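PDB 3NTK: protein tudor from Drosophila melanogaster, which recognises methylated arginines of the Piwi protein Aubergine through its Tudor domains and is required for germ cell formation during oogenesis. Local coordinates for residues Arg66-Val80 and Val90-Pro104. Numbering follows the deposited sequence.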
ATOM      1  N   ARG A  66     -11.111   0.927   1.962  1.00 21.47           N
ATOM      2  CA  ARG A  66     -11.252   2.118   1.125  1.00 21.21           C
ATOM      3  C   ARG A  66     -10.602   1.717  -0.192  1.00 20.59           C
ATOM      4  O   ARG A  66      -9.546   1.071  -0.206  1.00 22.44           O
ATOM      5  CB  ARG A  66     -10.515   3.327   1.727  1.00 21.66           C
ATOM      6  CG  ARG A  66     -11.101   3.837   3.046  1.00 21.15           C
ATOM      7  CD  ARG A  66     -10.705   5.289   3.311  1.00 21.41           C
ATOM      8  NE  ARG A  66      -9.264   5.441   3.502  1.00 19.98           N
ATOM      9  CZ  ARG A  66      -8.641   6.611   3.614  1.00 24.58           C
ATOM     10  NH1 ARG A  66      -9.329   7.745   3.552  1.00 21.29           N
ATOM     11  NH2 ARG A  66      -7.324   6.647   3.789  1.00 24.35           N
ATOM     12  N   ALA A  67     -11.214   2.105  -1.303  1.00 21.12           N
ATOM     13  CA  ALA A  67     -10.681   1.723  -2.594  1.00 21.53           C
ATOM     14  C   ALA A  67     -10.913   2.754  -3.690  1.00 22.46           C
ATOM     15  O   ALA A  67     -11.863   3.542  -3.640  1.00 22.90           O
ATOM     16  CB  ALA A  67     -11.290   0.386  -3.012  1.00 24.24           C
ATOM     17  N   GLN A  68     -10.024   2.749  -4.672  1.00 21.26           N
ATOM     18  CA  GLN A  68     -10.148   3.636  -5.813  1.00 23.96           C
ATOM     19  C   GLN A  68     -10.282   2.754  -7.043  1.00 22.97           C
ATOM     20  O   GLN A  68      -9.477   1.845  -7.264  1.00 24.08           O
ATOM     21  CB  GLN A  68      -8.923   4.547  -5.965  1.00 25.08           C
ATOM     22  CG  GLN A  68      -9.013   5.424  -7.208  1.00 28.74           C
ATOM     23  CD  GLN A  68      -7.884   6.428  -7.321  1.00 33.28           C
ATOM     24  OE1 GLN A  68      -6.712   6.073  -7.217  1.00 37.92           O
ATOM     25  NE2 GLN A  68      -8.234   7.689  -7.547  1.00 36.69           N
ATOM     26  N   ILE A  69     -11.311   3.007  -7.837  1.00 25.79           N
ATOM     27  CA  ILE A  69     -11.534   2.228  -9.044  1.00 26.91           C
ATOM     28  C   ILE A  69     -10.478   2.561 -10.094  1.00 29.26           C
ATOM     29  O   ILE A  69     -10.241   3.730 -10.406  1.00 28.19           O
ATOM     30  CB  ILE A  69     -12.935   2.500  -9.605  1.00 27.31           C
ATOM     31  CG1 ILE A  69     -13.982   2.070  -8.573  1.00 28.22           C
ATOM     32  CG2 ILE A  69     -13.120   1.766 -10.932  1.00 27.54           C
ATOM     33  CD1 ILE A  69     -15.418   2.298  -9.010  1.00 31.12           C
ATOM     34  N   ARG A  70      -9.840   1.525 -10.628  1.00 30.66           N
ATOM     35  CA  ARG A  70      -8.803   1.698 -11.638  1.00 33.52           C
ATOM     36  C   ARG A  70      -9.296   1.354 -13.037  1.00 34.58           C
ATOM     37  O   ARG A  70      -8.901   1.991 -14.016  1.00 34.45           O
ATOM     38  CB  ARG A  70      -7.588   0.837 -11.287  1.00 35.09           C
ATOM     39  CG  ARG A  70      -6.813   1.340 -10.080  1.00 39.49           C
ATOM     40  CD  ARG A  70      -6.246   2.729 -10.353  1.00 42.46           C
ATOM     41  NE  ARG A  70      -5.490   3.263  -9.225  1.00 46.07           N
ATOM     42  CZ  ARG A  70      -4.357   2.739  -8.765  1.00 47.29           C
ATOM     43  NH1 ARG A  70      -3.842   1.658  -9.336  1.00 48.55           N
ATOM     44  NH2 ARG A  70      -3.737   3.301  -7.735  1.00 46.38           N
ATOM     45  N   LYS A  71     -10.160   0.348 -13.124  1.00 34.87           N
ATOM     46  CA  LYS A  71     -10.715  -0.083 -14.403  1.00 35.80           C
ATOM     47  C   LYS A  71     -12.121  -0.633 -14.211  1.00 35.78           C
ATOM     48  O   LYS A  71     -12.365  -1.400 -13.282  1.00 34.31           O
ATOM     49  CB  LYS A  71      -9.855  -1.186 -15.022  1.00 38.41           C
ATOM     50  CG  LYS A  71      -8.441  -0.786 -15.395  1.00 42.76           C
ATOM     51  CD  LYS A  71      -7.707  -1.959 -16.031  1.00 46.81           C
ATOM     52  CE  LYS A  71      -8.422  -2.437 -17.294  1.00 50.93           C
ATOM     53  NZ  LYS A  71      -7.788  -3.650 -17.888  1.00 52.85           N
ATOM     54  N   VAL A  72     -13.040  -0.241 -15.087  1.00 35.01           N
ATOM     55  CA  VAL A  72     -14.408  -0.737 -15.019  1.00 36.41           C
ATOM     56  C   VAL A  72     -14.515  -1.895 -16.010  1.00 37.59           C
ATOM     57  O   VAL A  72     -14.325  -1.714 -17.213  1.00 36.44           O
ATOM     58  CB  VAL A  72     -15.429   0.355 -15.396  1.00 36.11           C
ATOM     59  CG1 VAL A  72     -16.834  -0.234 -15.423  1.00 37.05           C
ATOM     60  CG2 VAL A  72     -15.358   1.503 -14.391  1.00 34.99           C
ATOM     61  N   LEU A  73     -14.805  -3.086 -15.496  1.00 38.58           N
ATOM     62  CA  LEU A  73     -14.920  -4.282 -16.326  1.00 40.58           C
ATOM     63  C   LEU A  73     -16.383  -4.655 -16.544  1.00 42.70           C
ATOM     64  O   LEU A  73     -17.286  -3.897 -16.192  1.00 42.76           O
ATOM     65  CB  LEU A  73     -14.190  -5.449 -15.657  1.00 39.24           C
ATOM     66  CG  LEU A  73     -12.752  -5.189 -15.206  1.00 39.48           C
ATOM     67  CD1 LEU A  73     -12.255  -6.374 -14.397  1.00 40.46           C
ATOM     68  CD2 LEU A  73     -11.864  -4.943 -16.417  1.00 39.10           C
ATOM     69  N   ASP A  74     -16.615  -5.832 -17.118  1.00 45.36           N
ATOM     70  CA  ASP A  74     -17.975  -6.286 -17.377  1.00 47.22           C
ATOM     71  C   ASP A  74     -18.591  -6.995 -16.177  1.00 46.72           C
ATOM     72  O   ASP A  74     -17.886  -7.419 -15.260  1.00 46.42           O
ATOM     73  CB  ASP A  74     -18.004  -7.222 -18.589  1.00 50.16           C
ATOM     74  CG  ASP A  74     -17.577  -6.531 -19.868  1.00 53.61           C
ATOM     75  OD1 ASP A  74     -16.380  -6.194 -19.991  1.00 55.45           O
ATOM     76  OD2 ASP A  74     -18.442  -6.318 -20.746  1.00 54.38           O
ATOM     77  N   ASP A  75     -19.915  -7.113 -16.200  1.00 47.11           N
ATOM     78  CA  ASP A  75     -20.665  -7.771 -15.139  1.00 47.39           C
ATOM     79  C   ASP A  75     -20.515  -7.091 -13.782  1.00 46.45           C
ATOM     80  O   ASP A  75     -20.381  -7.757 -12.754  1.00 47.15           O
ATOM     81  CB  ASP A  75     -20.240  -9.236 -15.043  1.00 49.35           C
ATOM     82  CG  ASP A  75     -20.468  -9.988 -16.337  1.00 51.55           C
ATOM     83  OD1 ASP A  75     -21.600  -9.926 -16.862  1.00 53.51           O
ATOM     84  OD2 ASP A  75     -19.522 -10.640 -16.830  1.00 52.92           O
ATOM     85  N   GLY A  76     -20.545  -5.762 -13.787  1.00 45.29           N
ATOM     86  CA  GLY A  76     -20.421  -5.010 -12.551  1.00 42.92           C
ATOM     87  C   GLY A  76     -19.097  -5.188 -11.831  1.00 41.07           C
ATOM     88  O   GLY A  76     -18.979  -4.844 -10.654  1.00 40.90           O
ATOM     89  N   LYS A  77     -18.102  -5.727 -12.528  1.00 38.47           N
ATOM     90  CA  LYS A  77     -16.786  -5.934 -11.933  1.00 37.35           C
ATOM     91  C   LYS A  77     -15.894  -4.719 -12.156  1.00 35.96           C
ATOM     92  O   LYS A  77     -16.032  -4.012 -13.151  1.00 35.16           O
ATOM     93  CB  LYS A  77     -16.087  -7.145 -12.552  1.00 38.47           C
ATOM     94  CG  LYS A  77     -16.751  -8.485 -12.310  1.00 40.41           C
ATOM     95  CD  LYS A  77     -15.916  -9.579 -12.958  1.00 41.22           C
ATOM     96  CE  LYS A  77     -16.495 -10.960 -12.728  1.00 42.53           C
ATOM     97  NZ  LYS A  77     -15.597 -12.003 -13.304  1.00 43.07           N
ATOM     98  N   CYS A  78     -14.978  -4.492 -11.221  1.00 34.20           N
ATOM     99  CA  CYS A  78     -14.032  -3.387 -11.319  1.00 33.34           C
ATOM    100  C   CYS A  78     -12.703  -3.802 -10.725  1.00 31.17           C
ATOM    101  O   CYS A  78     -12.652  -4.586  -9.774  1.00 30.48           O
ATOM    102  CB  CYS A  78     -14.517  -2.156 -10.542  1.00 34.11           C
ATOM    103  SG  CYS A  78     -15.857  -1.206 -11.265  1.00 37.73           S
ATOM    104  N   GLU A  79     -11.621  -3.284 -11.295  1.00 30.48           N
ATOM    105  CA  GLU A  79     -10.305  -3.549 -10.746  1.00 30.05           C
ATOM    106  C   GLU A  79     -10.113  -2.352  -9.822  1.00 27.99           C
ATOM    107  O   GLU A  79     -10.229  -1.206 -10.256  1.00 28.04           O
ATOM    108  CB  GLU A  79      -9.222  -3.533 -11.825  1.00 31.86           C
ATOM    109  CG  GLU A  79      -7.867  -3.967 -11.293  1.00 39.27           C
ATOM    110  CD  GLU A  79      -6.712  -3.509 -12.164  1.00 42.93           C
ATOM    111  OE1 GLU A  79      -6.746  -3.762 -13.387  1.00 45.85           O
ATOM    112  OE2 GLU A  79      -5.766  -2.897 -11.623  1.00 46.74           O
ATOM    113  N   VAL A  80      -9.848  -2.607  -8.550  1.00 26.67           N
ATOM    114  CA  VAL A  80      -9.668  -1.515  -7.611  1.00 26.24           C
ATOM    115  C   VAL A  80      -8.307  -1.567  -6.945  1.00 25.85           C
ATOM    116  O   VAL A  80      -7.624  -2.590  -6.969  1.00 28.43           O
ATOM    117  CB  VAL A  80     -10.746  -1.536  -6.503  1.00 25.82           C
ATOM    118  CG1 VAL A  80     -12.133  -1.518  -7.129  1.00 24.74           C
ATOM    119  CG2 VAL A  80     -10.569  -2.768  -5.619  1.00 25.95           C
ATOM    120  N   VAL A  90      -9.846  -7.498  -8.271  1.00 30.35           N
ATOM    121  CA  VAL A  90     -11.085  -7.346  -9.018  1.00 30.32           C
ATOM    122  C   VAL A  90     -12.196  -7.704  -8.044  1.00 30.10           C
ATOM    123  O   VAL A  90     -12.117  -8.725  -7.362  1.00 29.66           O
ATOM    124  CB  VAL A  90     -11.142  -8.315 -10.217  1.00 32.21           C
ATOM    125  CG1 VAL A  90     -12.488  -8.193 -10.921  1.00 31.65           C
ATOM    126  CG2 VAL A  90     -10.004  -8.014 -11.185  1.00 32.37           C
ATOM    127  N   THR A  91     -13.218  -6.860  -7.967  1.00 28.86           N
ATOM    128  CA  THR A  91     -14.330  -7.106  -7.055  1.00 30.72           C
ATOM    129  C   THR A  91     -15.656  -6.657  -7.656  1.00 29.16           C
ATOM    130  O   THR A  91     -15.683  -5.962  -8.665  1.00 28.76           O
ATOM    131  CB  THR A  91     -14.112  -6.375  -5.710  1.00 32.53           C
ATOM    132  OG1 THR A  91     -15.188  -6.684  -4.814  1.00 33.41           O
ATOM    133  CG2 THR A  91     -14.053  -4.867  -5.921  1.00 32.75           C
ATOM    134  N   GLN A  92     -16.756  -7.073  -7.038  1.00 30.27           N
ATOM    135  CA  GLN A  92     -18.091  -6.712  -7.505  1.00 30.87           C
ATOM    136  C   GLN A  92     -18.882  -6.035  -6.396  1.00 29.06           C
ATOM    137  O   GLN A  92     -19.997  -5.569  -6.621  1.00 31.41           O
ATOM    138  CB  GLN A  92     -18.867  -7.958  -7.946  1.00 33.64           C
ATOM    139  CG  GLN A  92     -18.290  -8.690  -9.138  1.00 38.80           C
ATOM    140  CD  GLN A  92     -19.160  -9.859  -9.562  1.00 40.66           C
ATOM    141  OE1 GLN A  92     -19.412 -10.772  -8.776  1.00 41.99           O
ATOM    142  NE2 GLN A  92     -19.626  -9.833 -10.806  1.00 42.30           N
ATOM    143  N   GLN A  93     -18.308  -5.979  -5.199  1.00 27.03           N
ATOM    144  CA  GLN A  93     -19.001  -5.390  -4.061  1.00 26.28           C
ATOM    145  C   GLN A  93     -18.482  -4.004  -3.700  1.00 25.34           C
ATOM    146  O   GLN A  93     -17.347  -3.857  -3.242  1.00 25.54           O
ATOM    147  CB  GLN A  93     -18.884  -6.324  -2.852  1.00 28.12           C
ATOM    148  CG  GLN A  93     -19.374  -7.748  -3.117  1.00 31.66           C
ATOM    149  CD  GLN A  93     -20.799  -7.792  -3.658  1.00 35.53           C
ATOM    150  OE1 GLN A  93     -21.659  -7.020  -3.234  1.00 35.48           O
ATOM    151  NE2 GLN A  93     -21.055  -8.709  -4.589  1.00 37.46           N
ATOM    152  N   PHE A  94     -19.322  -2.994  -3.903  1.00 24.19           N
ATOM    153  CA  PHE A  94     -18.942  -1.620  -3.606  1.00 24.51           C
ATOM    154  C   PHE A  94     -19.992  -0.926  -2.763  1.00 24.40           C
ATOM    155  O   PHE A  94     -21.201  -1.073  -2.998  1.00 23.39           O
ATOM    156  CB  PHE A  94     -18.766  -0.809  -4.892  1.00 25.62           C
ATOM    157  CG  PHE A  94     -17.985  -1.518  -5.954  1.00 26.35           C
ATOM    158  CD1 PHE A  94     -18.624  -2.352  -6.864  1.00 29.23           C
ATOM    159  CD2 PHE A  94     -16.609  -1.365  -6.038  1.00 28.75           C
ATOM    160  CE1 PHE A  94     -17.901  -3.026  -7.846  1.00 28.27           C
ATOM    161  CE2 PHE A  94     -15.875  -2.036  -7.017  1.00 30.26           C
ATOM    162  CZ  PHE A  94     -16.526  -2.867  -7.923  1.00 30.61           C
ATOM    163  N   ARG A  95     -19.528  -0.165  -1.779  1.00 19.83           N
ATOM    164  CA  ARG A  95     -20.430   0.587  -0.932  1.00 20.88           C
ATOM    165  C   ARG A  95     -19.931   2.020  -0.887  1.00 20.78           C
ATOM    166  O   ARG A  95     -18.760   2.291  -1.159  1.00 22.19           O
ATOM    167  CB  ARG A  95     -20.492  -0.035   0.460  1.00 21.23           C
ATOM    168  CG  ARG A  95     -21.001  -1.477   0.393  1.00 20.79           C
ATOM    169  CD  ARG A  95     -21.226  -2.094   1.744  1.00 22.41           C
ATOM    170  NE  ARG A  95     -21.669  -3.478   1.595  1.00 24.05           N
ATOM    171  CZ  ARG A  95     -21.882  -4.312   2.605  1.00 24.06           C
ATOM    172  NH1 ARG A  95     -21.700  -3.905   3.854  1.00 22.38           N
ATOM    173  NH2 ARG A  95     -22.255  -5.564   2.361  1.00 25.74           N
ATOM    174  N   GLN A  96     -20.820   2.939  -0.551  1.00 22.33           N
ATOM    175  CA  GLN A  96     -20.444   4.340  -0.509  1.00 24.68           C
ATOM    176  C   GLN A  96     -19.543   4.699   0.668  1.00 23.02           C
ATOM    177  O   GLN A  96     -19.744   4.243   1.789  1.00 23.16           O
ATOM    178  CB  GLN A  96     -21.701   5.205  -0.512  1.00 29.89           C
ATOM    179  CG  GLN A  96     -22.406   5.158  -1.857  1.00 35.96           C
ATOM    180  CD  GLN A  96     -23.518   6.171  -1.973  1.00 39.56           C
ATOM    181  OE1 GLN A  96     -23.382   7.311  -1.524  1.00 41.73           O
ATOM    182  NE2 GLN A  96     -24.623   5.768  -2.597  1.00 37.66           N
ATOM    183  N   LEU A  97     -18.530   5.507   0.388  1.00 22.61           N
ATOM    184  CA  LEU A  97     -17.599   5.943   1.423  1.00 23.68           C
ATOM    185  C   LEU A  97     -18.064   7.291   1.966  1.00 24.02           C
ATOM    186  O   LEU A  97     -18.171   8.263   1.221  1.00 26.41           O
ATOM    187  CB  LEU A  97     -16.192   6.084   0.837  1.00 24.99           C
ATOM    188  CG  LEU A  97     -15.065   6.599   1.741  1.00 24.72           C
ATOM    189  CD1 LEU A  97     -14.780   5.588   2.851  1.00 25.61           C
ATOM    190  CD2 LEU A  97     -13.813   6.832   0.895  1.00 27.16           C
ATOM    191  N   PRO A  98     -18.367   7.362   3.269  1.00 24.21           N
ATOM    192  CA  PRO A  98     -18.812   8.626   3.867  1.00 24.67           C
ATOM    193  C   PRO A  98     -17.769   9.707   3.573  1.00 26.06           C
ATOM    194  O   PRO A  98     -16.568   9.423   3.574  1.00 24.90           O
ATOM    195  CB  PRO A  98     -18.890   8.289   5.355  1.00 24.76           C
ATOM    196  CG  PRO A  98     -19.287   6.835   5.340  1.00 24.88           C
ATOM    197  CD  PRO A  98     -18.405   6.266   4.253  1.00 24.16           C
ATOM    198  N   GLU A  99     -18.218  10.934   3.319  1.00 26.30           N
ATOM    199  CA  GLU A  99     -17.292  12.019   3.011  1.00 29.61           C
ATOM    200  C   GLU A  99     -16.200  12.171   4.066  1.00 27.88           C
ATOM    201  O   GLU A  99     -15.047  12.424   3.735  1.00 28.60           O
ATOM    202  CB  GLU A  99     -18.038  13.352   2.863  1.00 31.38           C
ATOM    203  CG  GLU A  99     -18.797  13.531   1.550  1.00 35.49           C
ATOM    204  CD  GLU A  99     -20.093  12.738   1.495  1.00 36.92           C
ATOM    205  OE1 GLU A  99     -20.512  12.204   2.540  1.00 36.52           O
ATOM    206  OE2 GLU A  99     -20.697  12.660   0.405  1.00 39.15           O
ATOM    207  N   GLU A 100     -16.573  12.016   5.330  1.00 27.83           N
ATOM    208  CA  GLU A 100     -15.632  12.133   6.436  1.00 30.07           C
ATOM    209  C   GLU A 100     -14.519  11.086   6.375  1.00 30.62           C
ATOM    210  O   GLU A 100     -13.399  11.342   6.813  1.00 29.84           O
ATOM    211  CB  GLU A 100     -16.386  12.009   7.763  1.00 34.87           C
ATOM    212  CG  GLU A 100     -15.510  11.948   8.997  1.00 41.54           C
ATOM    213  CD  GLU A 100     -16.321  11.819  10.276  1.00 45.67           C
ATOM    214  OE1 GLU A 100     -17.193  10.924  10.340  1.00 47.94           O
ATOM    215  OE2 GLU A 100     -16.083  12.607  11.217  1.00 47.72           O
ATOM    216  N   LEU A 101     -14.830   9.906   5.844  1.00 26.17           N
ATOM    217  CA  LEU A 101     -13.835   8.845   5.748  1.00 27.07           C
ATOM    218  C   LEU A 101     -13.006   8.902   4.474  1.00 25.53           C
ATOM    219  O   LEU A 101     -12.064   8.126   4.304  1.00 25.70           O
ATOM    220  CB  LEU A 101     -14.500   7.469   5.891  1.00 26.55           C
ATOM    221  CG  LEU A 101     -15.112   7.231   7.277  1.00 30.47           C
ATOM    222  CD1 LEU A 101     -15.674   5.812   7.377  1.00 29.18           C
ATOM    223  CD2 LEU A 101     -14.046   7.453   8.344  1.00 31.69           C
ATOM    224  N   ALA A 102     -13.358   9.820   3.579  1.00 24.92           N
ATOM    225  CA  ALA A 102     -12.611   9.997   2.341  1.00 25.75           C
ATOM    226  C   ALA A 102     -11.566  11.098   2.523  1.00 26.58           C
ATOM    227  O   ALA A 102     -10.647  11.237   1.707  1.00 27.42           O
ATOM    228  CB  ALA A 102     -13.551  10.361   1.207  1.00 25.65           C
ATOM    229  N   LYS A 103     -11.697  11.870   3.599  1.00 26.22           N
ATOM    230  CA  LYS A 103     -10.769  12.969   3.858  1.00 28.12           C
ATOM    231  C   LYS A 103      -9.342  12.537   4.202  1.00 26.31           C
ATOM    232  O   LYS A 103      -8.382  13.140   3.727  1.00 26.75           O
ATOM    233  CB  LYS A 103     -11.298  13.874   4.979  1.00 28.79           C
ATOM    234  CG  LYS A 103     -12.591  14.598   4.646  1.00 33.41           C
ATOM    235  CD  LYS A 103     -12.977  15.569   5.752  1.00 36.71           C
ATOM    236  CE  LYS A 103     -14.341  16.189   5.488  1.00 39.26           C
ATOM    237  NZ  LYS A 103     -14.400  16.860   4.163  1.00 42.30           N
ATOM    238  N   PRO A 104      -9.182  11.506   5.050  1.00 26.59           N
ATOM    239  CA  PRO A 104      -7.821  11.079   5.389  1.00 25.61           C
ATOM    240  C   PRO A 104      -7.035  10.611   4.176  1.00 24.01           C
ATOM    241  O   PRO A 104      -7.584   9.995   3.257  1.00 21.71           O
ATOM    242  CB  PRO A 104      -8.051   9.956   6.396  1.00 26.85           C
ATOM    243  CG  PRO A 104      -9.326  10.371   7.065  1.00 28.34           C
ATOM    244  CD  PRO A 104     -10.170  10.816   5.898  1.00 26.91           C
TER
HETATM  245  O   HOH W   1     -21.164  -4.895  -9.101  1.00 39.31           O
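Cys78 and Thr91 face each other as an antiparallel hydrogen-bonded pair, with Cys78 N to Thr91 O and Thr91 N to Cys78 O both 3.0 Å. Glu79 and Val90 follow as a non-hydrogen-bonded pair, and the segment 66-80 reverses through a type I' turn at Asp74-Lys77. Beyond the ladder, a water molecule donates to both Gly76 O and Gln92 O, while the amide of Gln92 reaches over the turn, NE2 giving a hydrogen bond of 2.9 Å to Asp75 O.

On the face bearing Cys78 and Thr91, the Phe94 ring turns its CZ to Cys78 CB at 3.4 Å, and the sulfur lies oblique to the ring. Val80 CG1 comes to the ring edge at CE2 (3.8 Å) and also meets Thr91 CG2. Thr91 OG1 accepts from Gln93 N in an ST turn and is itself hydrogen-bonded to Gln57 O.

At the far end Arg66, its chain bent at chi3 (-65°), lays CG and CD beside Leu97 CD1 (4.1 Å from Arg66 CG) and brings NH1 between Leu101 O, in the weakly bonded helix turn, and Pro104 O, in the loop that follows, each 2.9 Å away. Pro104 O lies near the guanidinium plane, whereas NH1 sits above that carbonyl's own plane; NH2 forms a salt bridge with Asp84 and a hydrogen bond to Ala105 O. A leucine in its place would probably leave these carbonyls and the Asp84 carboxylate without their donor, freeing the segment after the helix to shift.

Strands 53-58, 63-72, 78-82 and 87-95 form the antiparallel meander of the SH3-like Tudor barrel, here the core of Tudor's last extended Tudor domain.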